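Local structure of azurocidin (Homo sapiens, 1A7S) at residues L108-Q113 against T204-F209; L90-L95 against R210-G215; R65-T70 against T102-I107. The protein is a neutrophil-granule serine protease homolog that binds heparin, acts against many Gram-negative bacteria and attracts monocytes and fibroblasts. One frame throughout, in Å; residues are numbered along the deposited sequence. Where two conformers were deposited one is given.

Contact 1 of 3, residues L108-Q113 against T204-F209; sequences LPLPLQ and TRVALF
Gln113 reaches across to the backbone of the short 3-10 turn at 206-208. Its CG is anti to the backbone N (chi1 179°). CB and CG pass Ala207 without close approach, and a bend at chi2 (71°) then brings the amide to the carbonyls of Ala207 and Leu208. CD lies 3.5 Å from Ala207 O. At the tip, NE2 donates to Leu208 O over 3.0 Å. The N-H points fairly straight at the oxygen (159°), and the oxygen lies close to the plane of the Gln113 amide. The donor nevertheless stands well above the carbonyl plane of Leu208. OE1, the other branch, accepts from the backbone N of Asp211. This second bond helps fix the amide's rotation. Gln113 CA makes a CA-H...O contact with Ala207 O at 3.4 Å.

The rest is apolar. Pro111 CG rests on Ala207 CB at 3.9 Å. Val206 CG1 meets Pro111 CD and Leu110 CD2, both at 4.0 Å.

Segment 108-113 belongs to the connection between the two barrels of the chymotrypsin fold. Pro111 also touches His186, and Val206 touches Val188, both on strand 184-192. Segment 204-209 leads from strand 201-205 into helix 210-218, with Phe209 at the N-cap.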
ATOM      1  N   LEU A 108       7.308  -1.877  -7.998  1.00  6.80           N
ATOM      2  CA  LEU A 108       6.539  -0.682  -8.332  1.00  6.87           C
ATOM      3  C   LEU A 108       7.471   0.549  -8.212  1.00  6.61           C
ATOM      4  O   LEU A 108       8.014   0.779  -7.145  1.00  7.61           O
ATOM      5  CB  LEU A 108       5.410  -0.513  -7.298  1.00  7.28           C
ATOM      6  CG  LEU A 108       4.487   0.686  -7.490  1.00  7.75           C
ATOM      7  CD1 LEU A 108       3.793   0.650  -8.821  1.00  9.96           C
ATOM      8  CD2 LEU A 108       3.460   0.728  -6.368  1.00  8.82           C
ATOM      9  N   PRO A 109       7.627   1.311  -9.282  1.00  7.03           N
ATOM     10  CA  PRO A 109       8.516   2.480  -9.238  1.00  7.52           C
ATOM     11  C   PRO A 109       7.923   3.648  -8.474  1.00  6.36           C
ATOM     12  O   PRO A 109       6.706   3.774  -8.318  1.00  6.98           O
ATOM     13  CB  PRO A 109       8.674   2.870 -10.741  1.00  9.01           C
ATOM     14  CG  PRO A 109       7.598   2.203 -11.457  1.00 16.24           C
ATOM     15  CD  PRO A 109       7.141   1.031 -10.644  1.00  8.78           C
ATOM     16  N   LEU A 110       8.822   4.498  -8.001  1.00  6.97           N
ATOM     17  CA  LEU A 110       8.492   5.618  -7.143  1.00  7.01           C
ATOM     18  C   LEU A 110       8.622   6.942  -7.874  1.00  6.96           C
ATOM     19  O   LEU A 110       9.451   7.092  -8.755  1.00  7.61           O
ATOM     20  CB  LEU A 110       9.471   5.654  -5.947  1.00  8.24           C
ATOM     21  CG  LEU A 110       9.532   4.420  -5.071  1.00  8.57           C
ATOM     22  CD1 LEU A 110      10.706   4.507  -4.103  1.00 13.59           C
ATOM     23  CD2 LEU A 110       8.225   4.302  -4.243  1.00 13.63           C
ATOM     24  N   PRO A 111       7.871   7.948  -7.400  1.00  6.93           N
ATOM     25  CA  PRO A 111       8.091   9.298  -7.855  1.00  7.29           C
ATOM     26  C   PRO A 111       9.424   9.821  -7.323  1.00  6.63           C
ATOM     27  O   PRO A 111       9.903   9.430  -6.263  1.00  7.16           O
ATOM     28  CB  PRO A 111       6.919  10.057  -7.243  1.00  8.90           C
ATOM     29  CG  PRO A 111       6.548   9.307  -5.997  1.00 11.75           C
ATOM     30  CD  PRO A 111       6.879   7.880  -6.284  1.00  9.15           C
ATOM     31  N   LEU A 112       9.964  10.806  -8.042  1.00  7.35           N
ATOM     32  CA  LEU A 112      11.109  11.558  -7.567  1.00  7.85           C
ATOM     33  C   LEU A 112      10.699  12.506  -6.435  1.00  8.11           C
ATOM     34  O   LEU A 112       9.507  12.870  -6.304  1.00  8.41           O
ATOM     35  CB  LEU A 112      11.744  12.385  -8.718  1.00  8.07           C
ATOM     36  CG  LEU A 112      12.372  11.582  -9.839  1.00  8.22           C
ATOM     37  CD1 LEU A 112      12.682  12.466 -11.006  1.00  9.71           C
ATOM     38  CD2 LEU A 112      13.644  10.863  -9.389  1.00  8.92           C
ATOM     39  N   GLN A 113      11.645  12.858  -5.593  1.00  7.90           N
ATOM     40  CA  GLN A 113      11.417  13.742  -4.488  1.00  7.51           C
ATOM     41  C   GLN A 113      10.671  14.972  -4.928  1.00  7.96           C
ATOM     42  O   GLN A 113      11.060  15.658  -5.919  1.00  9.37           O
ATOM     43  CB  GLN A 113      12.733  14.106  -3.809  1.00  8.42           C
ATOM     44  CG  GLN A 113      12.657  15.047  -2.632  1.00  8.83           C
ATOM     45  CD  GLN A 113      12.029  14.391  -1.395  1.00  8.40           C
ATOM     46  OE1 GLN A 113      12.320  13.298  -1.029  1.00  9.94           O
ATOM     47  NE2 GLN A 113      11.171  15.206  -0.711  1.00  9.55           N
ATOM     48  N   THR A 204      -0.570   8.600   2.262  1.00  7.89           N
ATOM     49  CA  THR A 204       0.708   9.293   2.527  1.00  7.81           C
ATOM     50  C   THR A 204       1.313   9.714   1.226  1.00  7.39           C
ATOM     51  O   THR A 204       1.337   8.923   0.270  1.00  8.03           O
ATOM     52  CB  THR A 204       1.630   8.294   3.260  1.00  9.99           C
ATOM     53  OG1 THR A 204       0.879   7.827   4.357  1.00 12.65           O
ATOM     54  CG2 THR A 204       2.959   8.977   3.666  1.00 11.93           C
ATOM     55  N   ARG A 205       1.772  10.954   1.134  1.00  7.29           N
ATOM     56  CA  ARG A 205       2.343  11.494  -0.081  1.00  7.67           C
ATOM     57  C   ARG A 205       3.779  11.003  -0.250  1.00  7.11           C
ATOM     58  O   ARG A 205       4.713  11.570   0.287  1.00  8.58           O
ATOM     59  CB  ARG A 205       2.265  13.009  -0.046  1.00  8.95           C
ATOM     60  CG  ARG A 205       2.703  13.654  -1.380  1.00 11.08           C
ATOM     61  CD  ARG A 205       2.591  15.217  -1.346  1.00 16.12           C
ATOM     62  NE  ARG A 205       1.161  15.587  -1.415  1.00 15.76           N
ATOM     63  CZ  ARG A 205       0.492  15.886  -2.520  1.00 15.97           C
ATOM     64  NH1 ARG A 205       1.055  15.654  -3.731  1.00 21.56           N
ATOM     65  NH2 ARG A 205      -0.721  16.340  -2.469  1.00 18.20           N
ATOM     66  N   VAL A 206       3.942   9.952  -1.011  1.00  7.32           N
ATOM     67  CA  VAL A 206       5.204   9.246  -1.181  1.00  7.66           C
ATOM     68  C   VAL A 206       6.315  10.163  -1.631  1.00  7.22           C
ATOM     69  O   VAL A 206       7.466  10.052  -1.171  1.00  7.98           O
ATOM     70  CB  VAL A 206       5.066   8.037  -2.078  1.00  7.30           C
ATOM     71  CG1 VAL A 206       6.414   7.367  -2.369  1.00  8.20           C
ATOM     72  CG2 VAL A 206       4.159   6.979  -1.462  1.00  8.17           C
ATOM     73  N   ALA A 207       6.018  11.066  -2.544  1.00  7.56           N
ATOM     74  CA  ALA A 207       7.056  11.919  -3.103  1.00  8.02           C
ATOM     75  C   ALA A 207       7.753  12.799  -2.070  1.00  7.56           C
ATOM     76  O   ALA A 207       8.872  13.252  -2.300  1.00  8.62           O
ATOM     77  CB  ALA A 207       6.517  12.765  -4.231  1.00  8.74           C
ATOM     78  N   LEU A 208       7.113  13.031  -0.940  1.00  8.07           N
ATOM     79  CA  LEU A 208       7.777  13.821   0.121  1.00  8.39           C
ATOM     80  C   LEU A 208       8.917  13.055   0.751  1.00  8.07           C
ATOM     81  O   LEU A 208       9.742  13.653   1.441  1.00 10.11           O
ATOM     82  CB  LEU A 208       6.773  14.179   1.204  1.00 10.42           C
ATOM     83  CG  LEU A 208       5.658  15.131   0.854  1.00 12.56           C
ATOM     84  CD1 LEU A 208       4.729  15.303   2.048  1.00 15.08           C
ATOM     85  CD2 LEU A 208       6.270  16.434   0.359  1.00 20.31           C
ATOM     86  N   PHE A 209       8.880  11.730   0.641  1.00  7.87           N
ATOM     87  CA  PHE A 209       9.782  10.819   1.387  1.00  8.39           C
ATOM     88  C   PHE A 209      10.774  10.118   0.470  1.00  7.72           C
ATOM     89  O   PHE A 209      11.477   9.220   0.933  1.00  8.02           O
ATOM     90  CB  PHE A 209       8.927   9.740   2.079  1.00  9.52           C
ATOM     91  CG  PHE A 209       7.994  10.312   3.114  1.00 11.57           C
ATOM     92  CD1 PHE A 209       8.445  10.410   4.406  1.00 18.48           C
ATOM     93  CD2 PHE A 209       6.728  10.683   2.797  1.00 11.44           C
ATOM     94  CE1 PHE A 209       7.649  11.085   5.324  1.00 20.86           C
ATOM     95  CE2 PHE A 209       5.899  11.283   3.699  1.00 13.19           C
ATOM     96  CZ  PHE A 209       6.373  11.509   4.976  1.00 18.25           C
TER

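Contact 2 of 3, residues L90-L95 against R210-G215; sequences LMLLQL and RDWIDG. With EOH (ethanol), chain Q.
Trp212 swings its indole toward Leu90 and Leu92 because its CG is anti to the backbone N (chi1 175°). Leu92 has CG anti to the carbonyl carbon, beside the backbone N (chi1 -59°), and its side chain comes at the indole from the opposite direction. The benzene part of the indole does the touching. CZ3 is 3.8 Å from Leu90 CD2 and 3.9 Å from Leu92 CD1. Both methyls approach the ring obliquely.

Ile213 closes the group. Its CG2 lies 4.1 Å from Leu92 CD1, and its CD1 lies 4.2 Å from Leu90 CD2. The two leucines therefore each touch both helix residues. Most of this cluster is buried. Met37 of strand 35-38 lies against both leucines, and Ile31 of strand 23-32 touches Leu92 and Ile213.

Polar groups lie away from the cluster. Arg210 NE bonds Asp214 OD1 at 2.9 Å in a salt bridge between residues four apart, one turn of the helix. The carboxylate oxygen lies at the guanidinium edge, in its plane, and is met on its syn side. Further along the strand, Gln94 NE2 donates to the O of an ethanol at 2.9 Å, probably from the crystallisation liquor. Gln94 OE1 takes the backbone N of Gly221, beyond the helix.

Strand 91-95 lies between strands 35-38 and 69-77 in the closed six-stranded barrel. A C-terminal helix laid against the N-terminal barrel is a standard feature of the chymotrypsin fold.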
ATOM      1  N   LEU A  90       4.203   5.890   6.964  1.00  8.78           N
ATOM      2  CA  LEU A  90       5.040   5.250   5.965  1.00  9.12           C
ATOM      3  C   LEU A  90       6.034   4.331   6.700  1.00  8.60           C
ATOM      4  O   LEU A  90       6.691   4.722   7.654  1.00 10.64           O
ATOM      5  CB  LEU A  90       5.755   6.250   5.133  1.00 11.56           C
ATOM      6  CG  LEU A  90       6.786   5.699   4.067  1.00 14.64           C
ATOM      7  CD1 LEU A  90       6.009   5.068   3.038  1.00 16.98           C
ATOM      8  CD2 LEU A  90       7.633   6.881   3.575  1.00 17.96           C
ATOM      9  N   MET A  91       6.102   3.083   6.235  1.00  8.58           N
ATOM     10  CA  MET A  91       7.007   2.114   6.824  1.00  9.10           C
ATOM     11  C   MET A  91       7.643   1.310   5.727  1.00  7.94           C
ATOM     12  O   MET A  91       6.914   0.897   4.810  1.00  9.25           O
ATOM     13  CB  MET A  91       6.269   1.229   7.821  1.00 10.56           C
ATOM     14  CG  MET A  91       7.250   0.257   8.533  1.00 12.37           C
ATOM     15  SD  MET A  91       6.664  -0.362   9.974  0.50 14.12           S
ATOM     16  CE  MET A  91       6.490   0.993  11.109  0.50 14.40           C
ATOM     17  N   LEU A  92       8.917   1.051   5.817  1.00  7.59           N
ATOM     18  CA  LEU A  92       9.613   0.160   4.913  1.00  6.98           C
ATOM     19  C   LEU A  92       9.965  -1.117   5.674  1.00  7.44           C
ATOM     20  O   LEU A  92      10.551  -1.054   6.745  1.00  8.64           O
ATOM     21  CB  LEU A  92      10.895   0.828   4.363  1.00  8.74           C
ATOM     22  CG  LEU A  92      10.633   2.127   3.611  1.00 13.34           C
ATOM     23  CD1 LEU A  92      11.961   2.594   2.938  1.00 18.01           C
ATOM     24  CD2 LEU A  92       9.556   2.071   2.597  1.00 13.08           C
ATOM     25  N   LEU A  93       9.630  -2.217   5.031  1.00  7.60           N
ATOM     26  CA  LEU A  93       9.899  -3.559   5.594  1.00  8.27           C
ATOM     27  C   LEU A  93      11.038  -4.165   4.758  1.00  8.32           C
ATOM     28  O   LEU A  93      10.918  -4.355   3.572  1.00  8.95           O
ATOM     29  CB  LEU A  93       8.652  -4.416   5.447  1.00  8.50           C
ATOM     30  CG  LEU A  93       7.322  -3.901   5.981  1.00  9.40           C
ATOM     31  CD1 LEU A  93       6.189  -4.854   5.727  1.00  9.95           C
ATOM     32  CD2 LEU A  93       7.435  -3.526   7.439  1.00 11.22           C
ATOM     33  N   GLN A  94      12.126  -4.453   5.474  1.00  8.46           N
ATOM     34  CA  GLN A  94      13.245  -5.161   4.797  1.00  8.74           C
ATOM     35  C   GLN A  94      12.888  -6.654   4.840  1.00  8.71           C
ATOM     36  O   GLN A  94      12.685  -7.181   5.958  1.00 10.14           O
ATOM     37  CB  GLN A  94      14.554  -4.895   5.461  1.00 10.91           C
ATOM     38  CG  GLN A  94      15.729  -5.564   4.775  1.00 12.70           C
ATOM     39  CD  GLN A  94      17.075  -5.224   5.273  1.00 15.37           C
ATOM     40  OE1 GLN A  94      17.310  -4.042   5.640  1.00 15.10           O
ATOM     41  NE2 GLN A  94      18.008  -6.155   5.122  1.00 19.36           N
ATOM     42  N   LEU A  95      12.851  -7.256   3.708  1.00  8.94           N
ATOM     43  CA  LEU A  95      12.563  -8.732   3.627  1.00  9.68           C
ATOM     44  C   LEU A  95      13.796  -9.501   4.007  1.00 10.11           C
ATOM     45  O   LEU A  95      14.908  -9.003   3.925  1.00 11.81           O
ATOM     46  CB  LEU A  95      12.146  -9.037   2.177  1.00  9.73           C
ATOM     47  CG  LEU A  95      11.037  -8.198   1.600  1.00  8.99           C
ATOM     48  CD1 LEU A  95      10.746  -8.640   0.163  1.00 10.17           C
ATOM     49  CD2 LEU A  95       9.800  -8.261   2.398  1.00 10.61           C
ATOM     50  N   ARG A 210      10.900  10.503  -0.798  1.00  7.61           N
ATOM     51  CA  ARG A 210      11.778   9.723  -1.693  1.00  7.02           C
ATOM     52  C   ARG A 210      13.219   9.684  -1.257  1.00  6.82           C
ATOM     53  O   ARG A 210      13.851   8.635  -1.292  1.00  7.74           O
ATOM     54  CB  ARG A 210      11.654  10.213  -3.122  1.00  7.22           C
ATOM     55  CG  ARG A 210      12.576   9.571  -4.113  1.00  7.17           C
ATOM     56  CD  ARG A 210      12.346   8.052  -4.270  1.00  8.19           C
ATOM     57  NE  ARG A 210      13.339   7.459  -5.145  1.00  7.90           N
ATOM     58  CZ  ARG A 210      13.274   7.441  -6.470  1.00  7.34           C
ATOM     59  NH1 ARG A 210      12.284   7.964  -7.109  1.00  7.74           N
ATOM     60  NH2 ARG A 210      14.272   6.865  -7.175  1.00  9.97           N
ATOM     61  N   ASP A 211      13.797  10.821  -0.909  1.00  7.63           N
ATOM     62  CA  ASP A 211      15.196  10.824  -0.489  1.00  7.81           C
ATOM     63  C   ASP A 211      15.362   9.949   0.760  1.00  8.00           C
ATOM     64  O   ASP A 211      16.368   9.218   0.892  1.00  8.53           O
ATOM     65  CB  ASP A 211      15.678  12.250  -0.184  1.00  8.18           C
ATOM     66  CG  ASP A 211      15.783  13.148  -1.401  1.00  8.33           C
ATOM     67  OD1 ASP A 211      15.654  12.697  -2.536  1.00  8.96           O
ATOM     68  OD2 ASP A 211      16.072  14.355  -1.145  1.00 10.52           O
ATOM     69  N   TRP A 212      14.415  10.035   1.698  1.00  7.97           N
ATOM     70  CA  TRP A 212      14.528   9.171   2.899  1.00  7.86           C
ATOM     71  C   TRP A 212      14.418   7.710   2.558  1.00  7.34           C
ATOM     72  O   TRP A 212      15.210   6.882   3.011  1.00  8.47           O
ATOM     73  CB  TRP A 212      13.463   9.616   3.929  1.00  8.33           C
ATOM     74  CG  TRP A 212      13.472   8.662   5.118  1.00  8.36           C
ATOM     75  CD1 TRP A 212      14.230   8.701   6.203  1.00  9.79           C
ATOM     76  CD2 TRP A 212      12.628   7.509   5.244  1.00  7.97           C
ATOM     77  NE1 TRP A 212      14.009   7.668   7.033  1.00 10.92           N
ATOM     78  CE2 TRP A 212      12.990   6.907   6.469  1.00  9.50           C
ATOM     79  CE3 TRP A 212      11.621   6.951   4.477  1.00  8.99           C
ATOM     80  CZ2 TRP A 212      12.379   5.758   6.957  1.00 10.81           C
ATOM     81  CZ3 TRP A 212      11.015   5.775   4.959  1.00 10.97           C
ATOM     82  CH2 TRP A 212      11.439   5.202   6.166  1.00 10.82           C
ATOM     83  N   ILE A 213      13.485   7.355   1.672  1.00  7.51           N
ATOM     84  CA  ILE A 213      13.341   5.983   1.183  1.00  7.88           C
ATOM     85  C   ILE A 213      14.648   5.490   0.573  1.00  7.94           C
ATOM     86  O   ILE A 213      15.136   4.401   0.847  1.00  8.39           O
ATOM     87  CB  ILE A 213      12.172   5.913   0.169  1.00  8.01           C
ATOM     88  CG1 ILE A 213      10.805   6.052   0.828  1.00  8.85           C
ATOM     89  CG2 ILE A 213      12.239   4.580  -0.610  1.00  9.64           C
ATOM     90  CD1 ILE A 213       9.634   6.245  -0.068  1.00  9.82           C
ATOM     91  N   ASP A 214      15.248   6.349  -0.290  1.00  8.08           N
ATOM     92  CA  ASP A 214      16.511   5.946  -0.935  1.00  8.51           C
ATOM     93  C   ASP A 214      17.584   5.676   0.107  1.00  8.76           C
ATOM     94  O   ASP A 214      18.426   4.769  -0.073  1.00  9.49           O
ATOM     95  CB  ASP A 214      16.978   7.032  -1.879  1.00  8.85           C
ATOM     96  CG  ASP A 214      16.206   7.121  -3.158  1.00  9.42           C
ATOM     97  OD1 ASP A 214      15.320   6.286  -3.418  1.00 10.63           O
ATOM     98  OD2 ASP A 214      16.504   8.089  -3.900  1.00 11.04           O
ATOM     99  N   GLY A 215      17.607   6.432   1.186  1.00  8.54           N
ATOM    100  CA  GLY A 215      18.597   6.177   2.237  1.00  9.39           C
ATOM    101  C   GLY A 215      18.422   4.754   2.808  1.00  9.19           C
ATOM    102  O   GLY A 215      19.378   4.026   2.986  1.00 10.96           O
TER
HETATM  103  C1  EOH Q 429      20.895  -7.186   4.222  1.00 50.19           C
HETATM  104  C2  EOH Q 429      21.935  -6.860   3.149  1.00 49.90           C
HETATM  105  O   EOH Q 429      20.917  -6.191   5.285  1.00 42.02           O

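Contact 3 of 3, residues R65-T70 against T102-I107; sequences RQSRQT and TSSVTI
Ser67 is the first residue of 65-70 to meet the loop 102-107. Its OG is anti to the backbone N (chi1 -175°) and faces Ser104, with Ser67 OG and Ser104 OG 3.0 Å apart. Both serines have two deposited conformers, so this approach is less certain, and so is the water that joins the two hydroxyls in the conformers given. Ser67 OG is also hydrogen-bonded to Gly56 O, which ties it to the loop after strand 51-55.

The carbonyl of Ser67 works through a second water. That water donates to Ser67 O at 2.8 Å and accepts from Gln69 NE2 at 3.0 Å. It also bonds Thr102 OG1, so one molecule joins three groups from the two segments.

Arg68 points away from the loop and forms a salt bridge with Glu64. Gln69 opens strand 69-77 and points back toward the loop. Its chain is extended beyond CG, and NE2 comes to 3.5 Å from Val105 CG2. The other amide atom, OE1, accepts from the backbone N of Asn100, a glycosylation site that carries no sugar in this structure.

Thr102 to Val105 form a type I beta turn. Thr102 OG1 accepts from Ser104 N at 3.1 Å, an ST turn. Val105 packs on Leu30 and Leu55 of the barrel. The turn belongs to the long connection between the two beta-barrels of the chymotrypsin fold, here held to the N-terminal barrel by the packing of Val105 and by bridging water.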
ATOM      1  N   ARG A  65       1.525 -22.144  -4.861  1.00 13.68           N
ATOM      2  CA  ARG A  65       2.943 -22.356  -4.649  1.00 14.49           C
ATOM      3  C   ARG A  65       3.862 -21.922  -5.719  1.00 14.05           C
ATOM      4  O   ARG A  65       5.025 -21.598  -5.486  1.00 17.36           O
ATOM      5  CB  ARG A  65       3.203 -23.844  -4.192  1.00 19.43           C
ATOM      6  CG  ARG A  65       2.891 -23.894  -2.670  1.00 31.20           C
ATOM      7  CD  ARG A  65       2.014 -25.032  -2.293  1.00 39.91           C
ATOM      8  NE  ARG A  65       2.612 -25.810  -1.198  1.00 44.56           N
ATOM      9  CZ  ARG A  65       3.510 -26.779  -1.535  1.00 49.36           C
ATOM     10  NH1 ARG A  65       4.263 -26.569  -2.595  1.00 58.65           N
ATOM     11  NH2 ARG A  65       3.471 -27.909  -0.878  1.00 56.60           N
ATOM     12  N   GLN A  66       3.398 -21.945  -6.981  1.00 13.82           N
ATOM     13  CA  GLN A  66       4.244 -21.566  -8.088  1.00 14.48           C
ATOM     14  C   GLN A  66       4.179 -20.081  -8.365  1.00 13.74           C
ATOM     15  O   GLN A  66       4.959 -19.643  -9.181  1.00 16.12           O
ATOM     16  CB  GLN A  66       3.974 -22.356  -9.360  1.00 16.62           C
ATOM     17  CG  GLN A  66       4.472 -23.773  -9.420  1.00 19.66           C
ATOM     18  CD  GLN A  66       3.650 -24.731  -8.601  1.00 19.56           C
ATOM     19  OE1 GLN A  66       2.466 -24.887  -8.852  1.00 19.74           O
ATOM     20  NE2 GLN A  66       4.234 -25.237  -7.532  1.00 26.43           N
ATOM     21  N   SER A  67       3.305 -19.333  -7.679  1.00 11.28           N
ATOM     22  CA  SER A  67       3.224 -17.891  -7.882  1.00 10.31           C
ATOM     23  C   SER A  67       3.771 -17.093  -6.680  1.00 10.03           C
ATOM     24  O   SER A  67       4.297 -15.995  -6.863  1.00 10.82           O
ATOM     25  CB  SER A  67       1.757 -17.501  -8.094  1.00 11.73           C
ATOM     26  OG  SER A  67       1.614 -16.147  -8.414  0.50  8.65           O
ATOM     27  N   ARG A  68       3.543 -17.569  -5.485  1.00 10.87           N
ATOM     28  CA  ARG A  68       3.869 -16.847  -4.280  1.00  9.93           C
ATOM     29  C   ARG A  68       5.321 -16.912  -3.877  1.00 10.34           C
ATOM     30  O   ARG A  68       6.019 -17.876  -4.107  1.00 12.11           O
ATOM     31  CB  ARG A  68       3.021 -17.321  -3.118  1.00 10.25           C
ATOM     32  CG  ARG A  68       1.550 -16.887  -3.214  1.00 10.13           C
ATOM     33  CD  ARG A  68       0.828 -17.382  -1.985  1.00 10.03           C
ATOM     34  NE  ARG A  68      -0.583 -17.031  -2.043  1.00  8.81           N
ATOM     35  CZ  ARG A  68      -1.366 -16.936  -0.938  1.00  9.12           C
ATOM     36  NH1 ARG A  68      -0.928 -17.090   0.291  1.00  9.99           N
ATOM     37  NH2 ARG A  68      -2.642 -16.603  -1.122  1.00 10.30           N
ATOM     38  N   GLN A  69       5.729 -15.851  -3.162  1.00 10.12           N
ATOM     39  CA  GLN A  69       6.933 -15.781  -2.445  1.00 10.16           C
ATOM     40  C   GLN A  69       6.640 -15.217  -1.065  1.00  9.91           C
ATOM     41  O   GLN A  69       5.979 -14.169  -0.968  1.00 11.09           O
ATOM     42  CB  GLN A  69       8.038 -14.994  -3.094  1.00 10.80           C
ATOM     43  CG  GLN A  69       8.429 -15.540  -4.499  1.00 12.33           C
ATOM     44  CD  GLN A  69       9.380 -14.554  -5.194  1.00 12.78           C
ATOM     45  OE1 GLN A  69      10.409 -14.162  -4.589  1.00 13.26           O
ATOM     46  NE2 GLN A  69       9.023 -14.134  -6.382  1.00 12.31           N
ATOM     47  N   THR A  70       7.077 -15.840  -0.022  1.00 11.12           N
ATOM     48  CA  THR A  70       6.847 -15.465   1.345  1.00 10.84           C
ATOM     49  C   THR A  70       8.100 -15.062   2.077  1.00 10.77           C
ATOM     50  O   THR A  70       9.146 -15.703   1.879  1.00 12.55           O
ATOM     51  CB  THR A  70       6.043 -16.491   2.146  1.00 13.21           C
ATOM     52  OG1 THR A  70       4.819 -16.807   1.413  1.00 17.60           O
ATOM     53  CG2 THR A  70       5.700 -16.082   3.518  1.00 18.67           C
ATOM     54  N   THR A 102       9.423 -12.123 -11.110  1.00 11.86           N
ATOM     55  CA  THR A 102       8.746 -13.100 -11.922  1.00 11.86           C
ATOM     56  C   THR A 102       7.536 -12.433 -12.550  1.00 12.34           C
ATOM     57  O   THR A 102       7.240 -11.291 -12.294  1.00 12.26           O
ATOM     58  CB  THR A 102       8.265 -14.300 -11.071  1.00 13.26           C
ATOM     59  OG1 THR A 102       7.243 -13.789 -10.195  1.00 12.00           O
ATOM     60  CG2 THR A 102       9.367 -14.840 -10.186  1.00 15.00           C
ATOM     61  N   SER A 103       6.802 -13.235 -13.345  1.00 13.40           N
ATOM     62  CA  SER A 103       5.585 -12.634 -13.934  1.00 13.88           C
ATOM     63  C   SER A 103       4.577 -12.281 -12.854  1.00 10.95           C
ATOM     64  O   SER A 103       3.677 -11.445 -13.110  1.00 12.61           O
ATOM     65  CB  SER A 103       5.032 -13.674 -14.932  1.00 16.12           C
ATOM     66  OG  SER A 103       4.711 -14.864 -14.247  1.00 18.33           O
ATOM     67  N   SER A 104       4.693 -12.837 -11.649  1.00 10.39           N
ATOM     68  CA  SER A 104       3.686 -12.498 -10.591  1.00  9.99           C
ATOM     69  C   SER A 104       4.238 -11.569  -9.506  1.00  8.20           C
ATOM     70  O   SER A 104       3.465 -11.229  -8.627  1.00  8.53           O
ATOM     71  CB  SER A 104       3.231 -13.810  -9.898  1.00 10.76           C
ATOM     72  OG  SER A 104       2.572 -14.652 -10.783  0.50 15.40           O
ATOM     73  N   VAL A 105       5.516 -11.239  -9.585  1.00  8.36           N
ATOM     74  CA  VAL A 105       6.168 -10.401  -8.556  1.00  8.40           C
ATOM     75  C   VAL A 105       7.073  -9.395  -9.287  1.00  9.28           C
ATOM     76  O   VAL A 105       8.094  -9.748  -9.898  1.00 10.19           O
ATOM     77  CB  VAL A 105       6.969 -11.237  -7.582  1.00  9.10           C
ATOM     78  CG1 VAL A 105       7.732 -10.336  -6.597  1.00 10.23           C
ATOM     79  CG2 VAL A 105       6.084 -12.213  -6.792  1.00 10.81           C
ATOM     80  N   THR A 106       6.693  -8.119  -9.181  1.00  8.44           N
ATOM     81  CA  THR A 106       7.439  -7.046  -9.807  1.00  8.42           C
ATOM     82  C   THR A 106       7.566  -5.875  -8.815  1.00  7.36           C
ATOM     83  O   THR A 106       6.893  -5.824  -7.792  1.00  9.06           O
ATOM     84  CB  THR A 106       6.621  -6.477 -11.045  1.00 10.32           C
ATOM     85  OG1 THR A 106       5.414  -5.909 -10.524  1.00 11.78           O
ATOM     86  CG2 THR A 106       6.387  -7.498 -12.076  1.00 12.94           C
ATOM     87  N   ILE A 107       8.468  -4.972  -9.154  1.00  7.71           N
ATOM     88  CA  ILE A 107       8.741  -3.791  -8.352  1.00  6.79           C
ATOM     89  C   ILE A 107       7.915  -2.631  -8.914  1.00  7.75           C
ATOM     90  O   ILE A 107       7.886  -2.342 -10.105  1.00 10.59           O
ATOM     91  CB  ILE A 107      10.242  -3.458  -8.381  1.00  7.52           C
ATOM     92  CG1 ILE A 107      11.041  -4.547  -7.650  1.00 10.01           C
ATOM     93  CG2 ILE A 107      10.548  -2.060  -7.896  1.00  9.17           C
ATOM     94  CD1 ILE A 107      12.559  -4.468  -7.926  1.00 10.25           C
TER
HETATM   95  O   HOH W   1       6.801 -15.395  -7.992  1.00 11.84           O
HETATM   96  O   HOH W   2      -0.129 -15.353 -10.189  1.00 18.60           O

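How the contacts relate
Contacts 1 and 2 are neighbours, with centres about 10 Å apart. Pro111 O of contact 1 is 2.9 Å from Arg210 NH1 of contact 2, a probable hydrogen bond. The connection 108-113 and the barrel strand 90-95 thus both meet the region where strand 201-205 leads into helix 210-218. Contact 3 stands apart, its centre about 24 Å from that of contact 1 and about 21 Å from that of contact 2. Its loop 102-107 runs directly into 108-113. Strands 69-77 and 91-95 are neighbours in one sheet, so contacts 2 and 3 share the N-terminal barrel. An N-acetylglucosamine touches Gln113 of contact 1.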